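Indole-3-pyruvate decarboxylase (Azospirillum brasilense, PDB 2NXW) decarboxylates indole-3-pyruvate to indole-3-acetaldehyde in auxin biosynthesis, using thiamine diphosphate and a metal ion. Local coordinates at residues S83-A88 against K110-V115; I148-A153 against Q175-Y180; R29-R34 against Q58-H63. All coordinates share one frame; numbering follows the deposited sequence.

Interaction 1 (S83-A88 against K110-V115); sequences STLGVA and KSPVVV
G86 and V114 meet backbone to backbone where two neighbouring parallel strands begin side by side, and they illustrate how such a pair is laced. G86 N donates to P112 O, V114 N to G86 O at 2.8 Å, and A88 N to V114 O at 3.0 Å; all three N-H groups point almost straight at their acceptors. The same G86 O has V114 CB packed against it at 3.4 Å. Just beyond the last bond, V115 CA comes within 3.4 Å of A88 O in a CA-H...O contact.

The side chain of L85, just ahead of the strand, can be followed outward. Its CB lies 4.2 Å from P112 O. From there CG is set anti to the carbonyl carbon (chi1 -64°), which sends the two methyls over the other segment: CD2 rests on P112 CB at 3.8 Å and also nears P112 O, the two side chains crossing at about a right angle, while CD1 reaches V114 CG2 at 4.2 Å. On the face that carries A88 and V113, A88 CB touches V113 CG1 at 4.0 Å. G86 has no side chain to add there.

P112 is the centre of an inverse gamma turn, entered from a Schellman motif whose C-prime residue is K110. The pair lies inside the six-stranded parallel sheet of the N-terminal thiamine diphosphate-binding region. Strand 179-184 flanks 113-119 on its other side, helix 161-175 covers L85 and V114, and helix 68-82 packs on A88.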
ATOM      1  N   SER A  83     -14.432  32.579  -5.484  1.00 16.33           N
ATOM      2  CA  SER A  83     -13.173  32.306  -4.774  1.00 16.69           C
ATOM      3  C   SER A  83     -13.441  32.202  -3.278  1.00 16.81           C
ATOM      4  O   SER A  83     -12.784  32.841  -2.455  1.00 19.10           O
ATOM      5  CB  SER A  83     -12.125  33.394  -5.062  1.00 18.64           C
ATOM      6  OG  SER A  83     -11.717  33.343  -6.427  1.00 22.21           O
ATOM      7  N   THR A  84     -14.424  31.383  -2.932  1.00 15.44           N
ATOM      8  CA  THR A  84     -14.800  31.193  -1.542  1.00 15.72           C
ATOM      9  C   THR A  84     -15.063  29.714  -1.274  1.00 16.09           C
ATOM     10  O   THR A  84     -14.683  28.859  -2.083  1.00 15.02           O
ATOM     11  CB  THR A  84     -16.048  32.052  -1.210  1.00 16.83           C
ATOM     12  OG1 THR A  84     -16.270  32.057   0.206  1.00 17.59           O
ATOM     13  CG2 THR A  84     -17.285  31.519  -1.911  1.00 16.52           C
ATOM     14  N   LEU A  85     -15.689  29.406  -0.143  1.00 15.33           N
ATOM     15  CA  LEU A  85     -16.003  28.017   0.186  1.00 14.84           C
ATOM     16  C   LEU A  85     -17.274  27.576  -0.510  1.00 14.46           C
ATOM     17  O   LEU A  85     -18.238  28.347  -0.596  1.00 14.02           O
ATOM     18  CB  LEU A  85     -16.222  27.842   1.695  1.00 15.03           C
ATOM     19  CG  LEU A  85     -15.037  28.103   2.621  1.00 15.42           C
ATOM     20  CD1 LEU A  85     -15.480  27.851   4.049  1.00 15.49           C
ATOM     21  CD2 LEU A  85     -13.864  27.192   2.263  1.00 16.88           C
ATOM     22  N   GLY A  86     -17.264  26.340  -1.016  1.00 13.81           N
ATOM     23  CA  GLY A  86     -18.447  25.764  -1.630  1.00 14.18           C
ATOM     24  C   GLY A  86     -19.043  24.836  -0.581  1.00 13.20           C
ATOM     25  O   GLY A  86     -18.316  24.358   0.290  1.00 14.63           O
ATOM     26  N   VAL A  87     -20.348  24.574  -0.640  1.00 12.57           N
ATOM     27  CA  VAL A  87     -20.975  23.707   0.356  1.00 12.55           C
ATOM     28  C   VAL A  87     -21.867  22.673  -0.303  1.00 11.63           C
ATOM     29  O   VAL A  87     -22.815  23.006  -1.023  1.00 12.85           O
ATOM     30  CB  VAL A  87     -21.793  24.533   1.388  1.00 13.07           C
ATOM     31  CG1 VAL A  87     -22.230  23.634   2.543  1.00 15.31           C
ATOM     32  CG2 VAL A  87     -20.947  25.693   1.908  1.00 16.37           C
ATOM     33  N   ALA A  88     -21.559  21.408  -0.027  1.00 11.47           N
ATOM     34  CA  ALA A  88     -22.276  20.276  -0.595  1.00 11.99           C
ATOM     35  C   ALA A  88     -22.742  19.363   0.522  1.00 12.24           C
ATOM     36  O   ALA A  88     -21.915  18.781   1.235  1.00 14.48           O
ATOM     37  CB  ALA A  88     -21.351  19.513  -1.538  1.00 13.46           C
ATOM     38  N   LYS A 110      -7.906  22.316  -6.835  1.00 12.19           N
ATOM     39  CA  LYS A 110      -7.780  23.264  -5.724  1.00 12.43           C
ATOM     40  C   LYS A 110      -9.015  24.117  -5.440  1.00 12.60           C
ATOM     41  O   LYS A 110      -8.922  25.338  -5.329  1.00 14.19           O
ATOM     42  CB  LYS A 110      -6.565  24.171  -5.990  1.00 13.80           C
ATOM     43  CG  LYS A 110      -5.211  23.434  -5.951  1.00 13.37           C
ATOM     44  CD  LYS A 110      -4.615  23.360  -4.550  1.00 15.35           C
ATOM     45  CE  LYS A 110      -3.978  24.682  -4.168  1.00 16.22           C
ATOM     46  NZ  LYS A 110      -3.233  24.615  -2.861  1.00 15.85           N
ATOM     47  N   SER A 111     -10.163  23.463  -5.295  1.00 11.71           N
ATOM     48  CA  SER A 111     -11.418  24.166  -5.007  1.00 13.16           C
ATOM     49  C   SER A 111     -11.911  23.654  -3.655  1.00 14.02           C
ATOM     50  O   SER A 111     -12.141  22.451  -3.481  1.00 13.78           O
ATOM     51  CB  SER A 111     -12.455  23.878  -6.097  1.00 12.49           C
ATOM     52  OG  SER A 111     -13.641  24.610  -5.846  1.00 13.71           O
ATOM     53  N   PRO A 112     -12.082  24.561  -2.680  1.00 13.94           N
ATOM     54  CA  PRO A 112     -12.527  24.187  -1.336  1.00 14.00           C
ATOM     55  C   PRO A 112     -14.001  23.897  -1.139  1.00 14.34           C
ATOM     56  O   PRO A 112     -14.771  24.763  -0.701  1.00 16.24           O
ATOM     57  CB  PRO A 112     -12.044  25.358  -0.489  1.00 15.08           C
ATOM     58  CG  PRO A 112     -12.304  26.513  -1.378  1.00 14.15           C
ATOM     59  CD  PRO A 112     -11.817  26.012  -2.755  1.00 14.21           C
ATOM     60  N   VAL A 113     -14.387  22.672  -1.466  1.00 12.95           N
ATOM     61  CA  VAL A 113     -15.760  22.243  -1.282  1.00 12.45           C
ATOM     62  C   VAL A 113     -15.869  21.624   0.100  1.00 13.70           C
ATOM     63  O   VAL A 113     -15.114  20.710   0.443  1.00 14.09           O
ATOM     64  CB  VAL A 113     -16.188  21.183  -2.333  1.00 12.03           C
ATOM     65  CG1 VAL A 113     -17.552  20.607  -1.967  1.00 14.64           C
ATOM     66  CG2 VAL A 113     -16.237  21.821  -3.726  1.00 15.79           C
ATOM     67  N   VAL A 114     -16.787  22.151   0.900  1.00 13.22           N
ATOM     68  CA  VAL A 114     -17.022  21.620   2.236  1.00 13.74           C
ATOM     69  C   VAL A 114     -18.121  20.571   2.109  1.00 12.19           C
ATOM     70  O   VAL A 114     -19.277  20.893   1.817  1.00 13.28           O
ATOM     71  CB  VAL A 114     -17.486  22.732   3.210  1.00 14.49           C
ATOM     72  CG1 VAL A 114     -17.777  22.136   4.583  1.00 14.76           C
ATOM     73  CG2 VAL A 114     -16.415  23.816   3.312  1.00 14.93           C
ATOM     74  N   VAL A 115     -17.750  19.311   2.293  1.00 12.78           N
ATOM     75  CA  VAL A 115     -18.701  18.215   2.216  1.00 12.14           C
ATOM     76  C   VAL A 115     -19.273  17.994   3.608  1.00 12.92           C
ATOM     77  O   VAL A 115     -18.516  17.822   4.566  1.00 14.18           O
ATOM     78  CB  VAL A 115     -18.002  16.921   1.764  1.00 13.05           C
ATOM     79  CG1 VAL A 115     -18.993  15.743   1.768  1.00 13.31           C
ATOM     80  CG2 VAL A 115     -17.408  17.127   0.376  1.00 13.39           C
TER

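Interaction 2 (I148-A153 against Q175-Y180); sequences ITVAQA and QSRPVY. Unlike the reference sequence in segment 175-180: Q175 (reference Leu).
P178 O takes the N-H of V150 at 2.9 Å, and two further backbone bonds continue the seam. Y180 N donates to A151 O at 3.0 Å, and Y180 O in turn receives A153 N at 2.9 Å, this last N-H being the most bent (147°). Y180 O also has Q152 CA close by, at 3.2 Å in a CA-H...O contact.

Side-chain polar groups look to other partners. Q152 is bent at chi2 (78°), which folds its amide back over its own segment so that NE2 donates to T149 OG1 at 2.9 Å, with the hydroxyl oxygen in the amide plane. T149 OG1 also bonds F145 O, and Q152 OE1 accepts from K160 NZ of another subunit, the third chain of the assembly.

The two segments are the strand entrances of a parallel beta-alpha-beta unit, made of strand 152-154, helix 161-175 and strand 179-184, with 152-154 at the outer edge of the sheet within this chain. Apolar groups close the helix side: V179 CG1 touches V150 CG2 at 3.7 Å and A151 CB at 4.0 Å.

On the face that carries Q152 and Y180, Q152 CB sits at the edge of the Y180 ring, which stacks with F145; Y180 OH bonds E182 and Q141. The R177 guanidinium, led away from the contact, is held by Y107 O and a salt bridge to D322. I148 O, by contrast, is buried with no partner in the model.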
ATOM      1  N   ILE A 148      -9.632  12.003  -0.265  1.00 15.54           N
ATOM      2  CA  ILE A 148      -9.886  13.086  -1.208  1.00 15.23           C
ATOM      3  C   ILE A 148     -10.184  14.446  -0.586  1.00 14.14           C
ATOM      4  O   ILE A 148     -10.797  15.313  -1.217  1.00 14.91           O
ATOM      5  CB  ILE A 148     -11.036  12.698  -2.156  1.00 14.91           C
ATOM      6  CG1 ILE A 148     -12.283  12.335  -1.345  1.00 14.94           C
ATOM      7  CG2 ILE A 148     -10.604  11.518  -3.024  1.00 15.89           C
ATOM      8  CD1 ILE A 148     -13.491  11.956  -2.200  1.00 14.80           C
ATOM      9  N   THR A 149      -9.743  14.631   0.656  1.00 14.01           N
ATOM     10  CA  THR A 149      -9.936  15.895   1.366  1.00 14.30           C
ATOM     11  C   THR A 149      -8.686  16.205   2.177  1.00 15.45           C
ATOM     12  O   THR A 149      -7.908  15.298   2.487  1.00 16.73           O
ATOM     13  CB  THR A 149     -11.149  15.844   2.330  1.00 13.25           C
ATOM     14  OG1 THR A 149     -11.013  14.726   3.218  1.00 13.69           O
ATOM     15  CG2 THR A 149     -12.450  15.713   1.552  1.00 13.30           C
ATOM     16  N   VAL A 150      -8.488  17.480   2.521  1.00 15.99           N
ATOM     17  CA  VAL A 150      -7.309  17.875   3.294  1.00 16.77           C
ATOM     18  C   VAL A 150      -7.501  17.843   4.802  1.00 16.72           C
ATOM     19  O   VAL A 150      -6.530  17.917   5.549  1.00 18.67           O
ATOM     20  CB  VAL A 150      -6.792  19.278   2.886  1.00 17.06           C
ATOM     21  CG1 VAL A 150      -6.306  19.222   1.461  1.00 21.71           C
ATOM     22  CG2 VAL A 150      -7.868  20.341   3.065  1.00 17.94           C
ATOM     23  N   ALA A 151      -8.743  17.739   5.247  1.00 15.85           N
ATOM     24  CA  ALA A 151      -9.043  17.678   6.668  1.00 15.52           C
ATOM     25  C   ALA A 151     -10.428  17.089   6.823  1.00 15.16           C
ATOM     26  O   ALA A 151     -11.276  17.248   5.938  1.00 14.74           O
ATOM     27  CB  ALA A 151      -8.988  19.076   7.283  1.00 17.58           C
ATOM     28  N   GLN A 152     -10.658  16.420   7.947  1.00 16.06           N
ATOM     29  CA  GLN A 152     -11.942  15.801   8.219  1.00 16.98           C
ATOM     30  C   GLN A 152     -12.274  15.902   9.696  1.00 16.96           C
ATOM     31  O   GLN A 152     -11.381  16.022  10.539  1.00 19.01           O
ATOM     32  CB  GLN A 152     -11.920  14.306   7.886  1.00 16.19           C
ATOM     33  CG  GLN A 152     -11.319  13.889   6.549  1.00 16.09           C
ATOM     34  CD  GLN A 152      -9.804  13.898   6.560  1.00 16.57           C
ATOM     35  OE1 GLN A 152      -9.172  13.490   7.547  1.00 17.67           O
ATOM     36  NE2 GLN A 152      -9.207  14.347   5.460  1.00 15.31           N
ATOM     37  N   ALA A 153     -13.562  15.836  10.008  1.00 16.49           N
ATOM     38  CA  ALA A 153     -13.979  15.824  11.396  1.00 16.44           C
ATOM     39  C   ALA A 153     -15.349  15.195  11.526  1.00 16.89           C
ATOM     40  O   ALA A 153     -16.213  15.371  10.669  1.00 16.03           O
ATOM     41  CB  ALA A 153     -14.001  17.243  11.977  1.00 18.33           C
ATOM     42  N   GLN A 175      -5.365  25.640   2.329  1.00 17.20           N
ATOM     43  CA  GLN A 175      -4.797  24.903   1.211  1.00 16.98           C
ATOM     44  C   GLN A 175      -5.692  24.875  -0.011  1.00 16.59           C
ATOM     45  O   GLN A 175      -5.320  24.298  -1.023  1.00 15.75           O
ATOM     46  CB  GLN A 175      -4.450  23.475   1.638  1.00 20.16           C
ATOM     47  CG  GLN A 175      -3.237  23.400   2.571  1.00 21.90           C
ATOM     48  CD  GLN A 175      -1.910  23.680   1.866  1.00 23.52           C
ATOM     49  OE1 GLN A 175      -1.847  24.446   0.896  1.00 22.75           O
ATOM     50  NE2 GLN A 175      -0.838  23.072   2.367  1.00 24.24           N
ATOM     51  N   SER A 176      -6.862  25.497   0.087  1.00 15.12           N
ATOM     52  CA  SER A 176      -7.805  25.551  -1.034  1.00 14.95           C
ATOM     53  C   SER A 176      -8.130  24.158  -1.582  1.00 14.89           C
ATOM     54  O   SER A 176      -7.983  23.895  -2.777  1.00 15.11           O
ATOM     55  CB  SER A 176      -7.242  26.447  -2.147  1.00 14.33           C
ATOM     56  OG  SER A 176      -8.254  26.810  -3.075  1.00 14.50           O
ATOM     57  N   ARG A 177      -8.562  23.269  -0.693  1.00 14.24           N
ATOM     58  CA  ARG A 177      -8.932  21.902  -1.061  1.00 14.65           C
ATOM     59  C   ARG A 177     -10.187  21.539  -0.279  1.00 13.47           C
ATOM     60  O   ARG A 177     -10.489  22.138   0.749  1.00 13.44           O
ATOM     61  CB  ARG A 177      -7.850  20.911  -0.660  1.00 16.53           C
ATOM     62  CG  ARG A 177      -6.445  21.230  -1.110  1.00 21.14           C
ATOM     63  CD  ARG A 177      -6.068  20.425  -2.325  1.00 17.57           C
ATOM     64  NE  ARG A 177      -4.625  20.428  -2.544  1.00 18.46           N
ATOM     65  CZ  ARG A 177      -4.052  20.096  -3.694  1.00 17.35           C
ATOM     66  NH1 ARG A 177      -4.806  19.737  -4.725  1.00 18.44           N
ATOM     67  NH2 ARG A 177      -2.733  20.133  -3.825  1.00 15.24           N
ATOM     68  N   PRO A 178     -10.926  20.532  -0.739  1.00 12.05           N
ATOM     69  CA  PRO A 178     -12.151  20.103  -0.062  1.00 12.03           C
ATOM     70  C   PRO A 178     -11.880  19.532   1.325  1.00 12.28           C
ATOM     71  O   PRO A 178     -10.780  19.039   1.598  1.00 12.23           O
ATOM     72  CB  PRO A 178     -12.710  19.016  -0.985  1.00 13.96           C
ATOM     73  CG  PRO A 178     -12.132  19.324  -2.298  1.00 15.75           C
ATOM     74  CD  PRO A 178     -10.740  19.803  -2.004  1.00 13.17           C
ATOM     75  N   VAL A 179     -12.900  19.594   2.176  1.00 11.79           N
ATOM     76  CA  VAL A 179     -12.832  19.045   3.527  1.00 13.16           C
ATOM     77  C   VAL A 179     -14.116  18.263   3.777  1.00 13.77           C
ATOM     78  O   VAL A 179     -15.115  18.423   3.055  1.00 13.71           O
ATOM     79  CB  VAL A 179     -12.658  20.145   4.599  1.00 12.06           C
ATOM     80  CG1 VAL A 179     -11.278  20.767   4.476  1.00 13.22           C
ATOM     81  CG2 VAL A 179     -13.754  21.208   4.459  1.00 14.23           C
ATOM     82  N   TYR A 180     -14.095  17.425   4.810  1.00 13.60           N
ATOM     83  CA  TYR A 180     -15.214  16.558   5.137  1.00 13.15           C
ATOM     84  C   TYR A 180     -15.711  16.686   6.578  1.00 14.09           C
ATOM     85  O   TYR A 180     -14.928  16.587   7.520  1.00 15.52           O
ATOM     86  CB  TYR A 180     -14.775  15.107   4.880  1.00 14.25           C
ATOM     87  CG  TYR A 180     -15.811  14.058   5.205  1.00 13.84           C
ATOM     88  CD1 TYR A 180     -16.964  13.937   4.442  1.00 15.33           C
ATOM     89  CD2 TYR A 180     -15.625  13.167   6.273  1.00 14.98           C
ATOM     90  CE1 TYR A 180     -17.910  12.965   4.719  1.00 16.40           C
ATOM     91  CE2 TYR A 180     -16.568  12.190   6.560  1.00 15.81           C
ATOM     92  CZ  TYR A 180     -17.710  12.094   5.782  1.00 16.50           C
ATOM     93  OH  TYR A 180     -18.657  11.142   6.083  1.00 17.77           O
TER

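Interaction 3 (R29-R34 against Q58-H63); sequences RALKDR and QILPLH
I59 and L60 meet one side of helix 23-33, at the turn that joins helix 48-57 to strand 62-64, an outermost strand, within this chain, of the parallel sheet in the N-terminal thiamine diphosphate-binding region.

The closely packed part is made by the carbon atoms of I59 and L60. The end of I59 lies across R29: CD1 touches R29 CG at 3.6 Å and, at the exposed border, sits over one face of the guanidinium, 3.9 Å above its plane and displaced toward the rim. The other branch, CG2, lies against the backbone of the same residue, 4.0 Å from R29 CA. L60 fits its two methyls along the next part of the helix, CD2 on K32 CB at 3.9 Å and CD1 on L31 CB at 4.2 Å. L31 continues inward to V114 and I116, so this end of the contact merges with the packing under the sheet. Were I59 replaced by an alanine, CD1 and CG2 would be gone, which is likely to open a gap against R29 and let its guanidinium turn more easily.

The outer side is looser and wet, for both R29 and K32 are exposed. K32 has CG anti to the backbone N (chi1 -176°) and stays extended to its end, which carries the chain along the I59 carbonyl; CD passes I59 O at 3.6 Å. The ammonium reaches that oxygen through a water that accepts from K32 NZ, at a modelled separation too short to be taken at face value, and donates to I59 O at 3.0 Å.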
ATOM      1  N   ARG A  29     -23.576  29.190  10.038  1.00 17.39           N
ATOM      2  CA  ARG A  29     -23.110  30.552  10.280  1.00 17.26           C
ATOM      3  C   ARG A  29     -21.601  30.679  10.057  1.00 16.39           C
ATOM      4  O   ARG A  29     -21.137  31.677   9.514  1.00 19.15           O
ATOM      5  CB  ARG A  29     -23.485  30.999  11.702  1.00 19.39           C
ATOM      6  CG  ARG A  29     -24.977  31.253  11.870  1.00 23.47           C
ATOM      7  CD  ARG A  29     -25.328  31.688  13.293  1.00 27.03           C
ATOM      8  NE  ARG A  29     -26.766  31.915  13.438  1.00 30.02           N
ATOM      9  CZ  ARG A  29     -27.434  32.902  12.849  1.00 32.97           C
ATOM     10  NH1 ARG A  29     -26.800  33.768  12.070  1.00 34.94           N
ATOM     11  NH2 ARG A  29     -28.744  33.019  13.029  1.00 34.48           N
ATOM     12  N   ALA A  30     -20.837  29.670  10.471  1.00 16.44           N
ATOM     13  CA  ALA A  30     -19.387  29.677  10.288  1.00 16.03           C
ATOM     14  C   ALA A  30     -19.044  29.690   8.794  1.00 17.00           C
ATOM     15  O   ALA A  30     -18.078  30.330   8.373  1.00 16.99           O
ATOM     16  CB  ALA A  30     -18.769  28.454  10.949  1.00 16.78           C
ATOM     17  N   LEU A  31     -19.841  28.981   8.002  1.00 16.21           N
ATOM     18  CA  LEU A  31     -19.614  28.935   6.560  1.00 16.30           C
ATOM     19  C   LEU A  31     -19.933  30.299   5.947  1.00 15.91           C
ATOM     20  O   LEU A  31     -19.174  30.811   5.123  1.00 16.42           O
ATOM     21  CB  LEU A  31     -20.484  27.841   5.926  1.00 14.89           C
ATOM     22  CG  LEU A  31     -20.032  26.420   6.284  1.00 15.76           C
ATOM     23  CD1 LEU A  31     -21.143  25.418   6.009  1.00 15.79           C
ATOM     24  CD2 LEU A  31     -18.754  26.092   5.503  1.00 16.60           C
ATOM     25  N   LYS A  32     -21.046  30.890   6.367  1.00 16.69           N
ATOM     26  CA  LYS A  32     -21.431  32.199   5.862  1.00 18.04           C
ATOM     27  C   LYS A  32     -20.381  33.247   6.251  1.00 18.59           C
ATOM     28  O   LYS A  32     -20.061  34.137   5.457  1.00 17.82           O
ATOM     29  CB  LYS A  32     -22.807  32.594   6.402  1.00 19.43           C
ATOM     30  CG  LYS A  32     -23.306  33.908   5.828  1.00 22.29           C
ATOM     31  CD  LYS A  32     -24.674  34.264   6.351  1.00 26.75           C
ATOM     32  CE  LYS A  32     -25.141  35.579   5.745  1.00 30.04           C
ATOM     33  NZ  LYS A  32     -26.481  35.982   6.243  1.00 34.00           N
ATOM     34  N   ASP A  33     -19.834  33.130   7.465  1.00 19.25           N
ATOM     35  CA  ASP A  33     -18.799  34.058   7.941  1.00 21.14           C
ATOM     36  C   ASP A  33     -17.572  34.012   7.042  1.00 20.29           C
ATOM     37  O   ASP A  33     -16.831  34.990   6.923  1.00 20.23           O
ATOM     38  CB  ASP A  33     -18.318  33.703   9.355  1.00 22.79           C
ATOM     39  CG  ASP A  33     -19.354  33.952  10.422  1.00 26.17           C
ATOM     40  OD1 ASP A  33     -20.260  34.789  10.217  1.00 26.99           O
ATOM     41  OD2 ASP A  33     -19.237  33.307  11.487  1.00 28.44           O
ATOM     42  N   ARG A  34     -17.352  32.855   6.429  1.00 17.49           N
ATOM     43  CA  ARG A  34     -16.208  32.650   5.558  1.00 17.91           C
ATOM     44  C   ARG A  34     -16.498  32.863   4.077  1.00 16.99           C
ATOM     45  O   ARG A  34     -15.672  32.531   3.225  1.00 19.76           O
ATOM     46  CB  ARG A  34     -15.635  31.260   5.817  1.00 16.87           C
ATOM     47  CG  ARG A  34     -14.989  31.172   7.201  1.00 17.97           C
ATOM     48  CD  ARG A  34     -14.702  29.745   7.632  1.00 18.90           C
ATOM     49  NE  ARG A  34     -13.911  29.719   8.863  1.00 18.60           N
ATOM     50  CZ  ARG A  34     -14.391  29.978  10.077  1.00 18.38           C
ATOM     51  NH1 ARG A  34     -15.676  30.275  10.245  1.00 17.47           N
ATOM     52  NH2 ARG A  34     -13.564  29.972  11.119  1.00 18.77           N
ATOM     53  N   GLN A  58     -32.607  29.385   6.918  1.00 24.70           N
ATOM     54  CA  GLN A  58     -32.208  30.100   5.710  1.00 25.87           C
ATOM     55  C   GLN A  58     -30.901  30.881   5.899  1.00 25.05           C
ATOM     56  O   GLN A  58     -30.726  31.957   5.326  1.00 26.40           O
ATOM     57  CB  GLN A  58     -33.323  31.052   5.263  1.00 27.13           C
ATOM     58  CG  GLN A  58     -34.565  30.363   4.705  1.00 30.54           C
ATOM     59  CD  GLN A  58     -34.298  29.655   3.387  1.00 32.19           C
ATOM     60  OE1 GLN A  58     -33.721  30.233   2.468  1.00 34.30           O
ATOM     61  NE2 GLN A  58     -34.729  28.399   3.284  1.00 32.93           N
ATOM     62  N   ILE A  59     -29.983  30.352   6.702  1.00 23.79           N
ATOM     63  CA  ILE A  59     -28.703  31.029   6.913  1.00 22.51           C
ATOM     64  C   ILE A  59     -27.966  31.083   5.569  1.00 22.63           C
ATOM     65  O   ILE A  59     -27.313  32.079   5.235  1.00 22.03           O
ATOM     66  CB  ILE A  59     -27.848  30.296   7.972  1.00 22.95           C
ATOM     67  CG1 ILE A  59     -28.515  30.435   9.349  1.00 24.58           C
ATOM     68  CG2 ILE A  59     -26.441  30.879   8.009  1.00 21.27           C
ATOM     69  CD1 ILE A  59     -27.865  29.613  10.438  1.00 26.72           C
ATOM     70  N   LEU A  60     -28.079  29.998   4.809  1.00 21.17           N
ATOM     71  CA  LEU A  60     -27.497  29.907   3.475  1.00 21.01           C
ATOM     72  C   LEU A  60     -28.631  29.436   2.581  1.00 20.60           C
ATOM     73  O   LEU A  60     -29.433  28.592   2.980  1.00 22.40           O
ATOM     74  CB  LEU A  60     -26.369  28.869   3.410  1.00 20.93           C
ATOM     75  CG  LEU A  60     -25.036  29.120   4.116  1.00 21.68           C
ATOM     76  CD1 LEU A  60     -24.125  27.918   3.889  1.00 21.73           C
ATOM     77  CD2 LEU A  60     -24.389  30.390   3.587  1.00 23.05           C
ATOM     78  N   PRO A  61     -28.739  29.999   1.373  1.00 19.10           N
ATOM     79  CA  PRO A  61     -29.797  29.587   0.451  1.00 18.73           C
ATOM     80  C   PRO A  61     -29.611  28.088   0.216  1.00 18.52           C
ATOM     81  O   PRO A  61     -28.491  27.641  -0.046  1.00 19.77           O
ATOM     82  CB  PRO A  61     -29.497  30.410  -0.795  1.00 20.08           C
ATOM     83  CG  PRO A  61     -28.935  31.677  -0.221  1.00 20.19           C
ATOM     84  CD  PRO A  61     -28.005  31.168   0.857  1.00 19.57           C
ATOM     85  N   LEU A  62     -30.695  27.324   0.312  1.00 17.85           N
ATOM     86  CA  LEU A  62     -30.630  25.877   0.120  1.00 17.03           C
ATOM     87  C   LEU A  62     -31.118  25.479  -1.268  1.00 17.43           C
ATOM     88  O   LEU A  62     -32.278  25.699  -1.612  1.00 17.30           O
ATOM     89  CB  LEU A  62     -31.469  25.175   1.193  1.00 18.38           C
ATOM     90  CG  LEU A  62     -31.611  23.652   1.119  1.00 19.78           C
ATOM     91  CD1 LEU A  62     -30.261  22.988   1.352  1.00 20.56           C
ATOM     92  CD2 LEU A  62     -32.617  23.191   2.172  1.00 21.47           C
ATOM     93  N   HIS A  63     -30.224  24.881  -2.057  1.00 15.46           N
ATOM     94  CA  HIS A  63     -30.555  24.467  -3.415  1.00 15.66           C
ATOM     95  C   HIS A  63     -30.417  22.970  -3.585  1.00 14.97           C
ATOM     96  O   HIS A  63     -29.333  22.417  -3.383  1.00 16.88           O
ATOM     97  CB  HIS A  63     -29.619  25.139  -4.422  1.00 14.48           C
ATOM     98  CG  HIS A  63     -29.628  26.629  -4.353  1.00 16.07           C
ATOM     99  ND1 HIS A  63     -30.798  27.361  -4.337  1.00 17.55           N
ATOM    100  CD2 HIS A  63     -28.617  27.527  -4.309  1.00 17.43           C
ATOM    101  CE1 HIS A  63     -30.503  28.649  -4.285  1.00 18.22           C
ATOM    102  NE2 HIS A  63     -29.190  28.778  -4.267  1.00 16.89           N
TER
HETATM  103  O   HOH W   1     -28.577  34.578   6.220  1.00 44.52           O

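Overall arrangement
The three contacts sample one parallel sheet and a helix lying against it. Interactions 1 and 2 are adjacent, their centres 9 Å apart, because strands 113-119 and 179-184 are neighbours; K110 joins them, with NZ probably hydrogen-bonded to Q175 O and its own O to S176 OG. Interaction 3 reaches interaction 1 through side chains: L31 CD2 lies 3.9 Å from V114 CG2. Interactions 2 and 3 do not touch, their nearest atoms being about 7 Å apart. None of the three forms the cofactor site, but the side chain of A88 is about 8 Å from that of E68, which lines the thiamine diphosphate pocket, and about 13 Å from the cofactor itself.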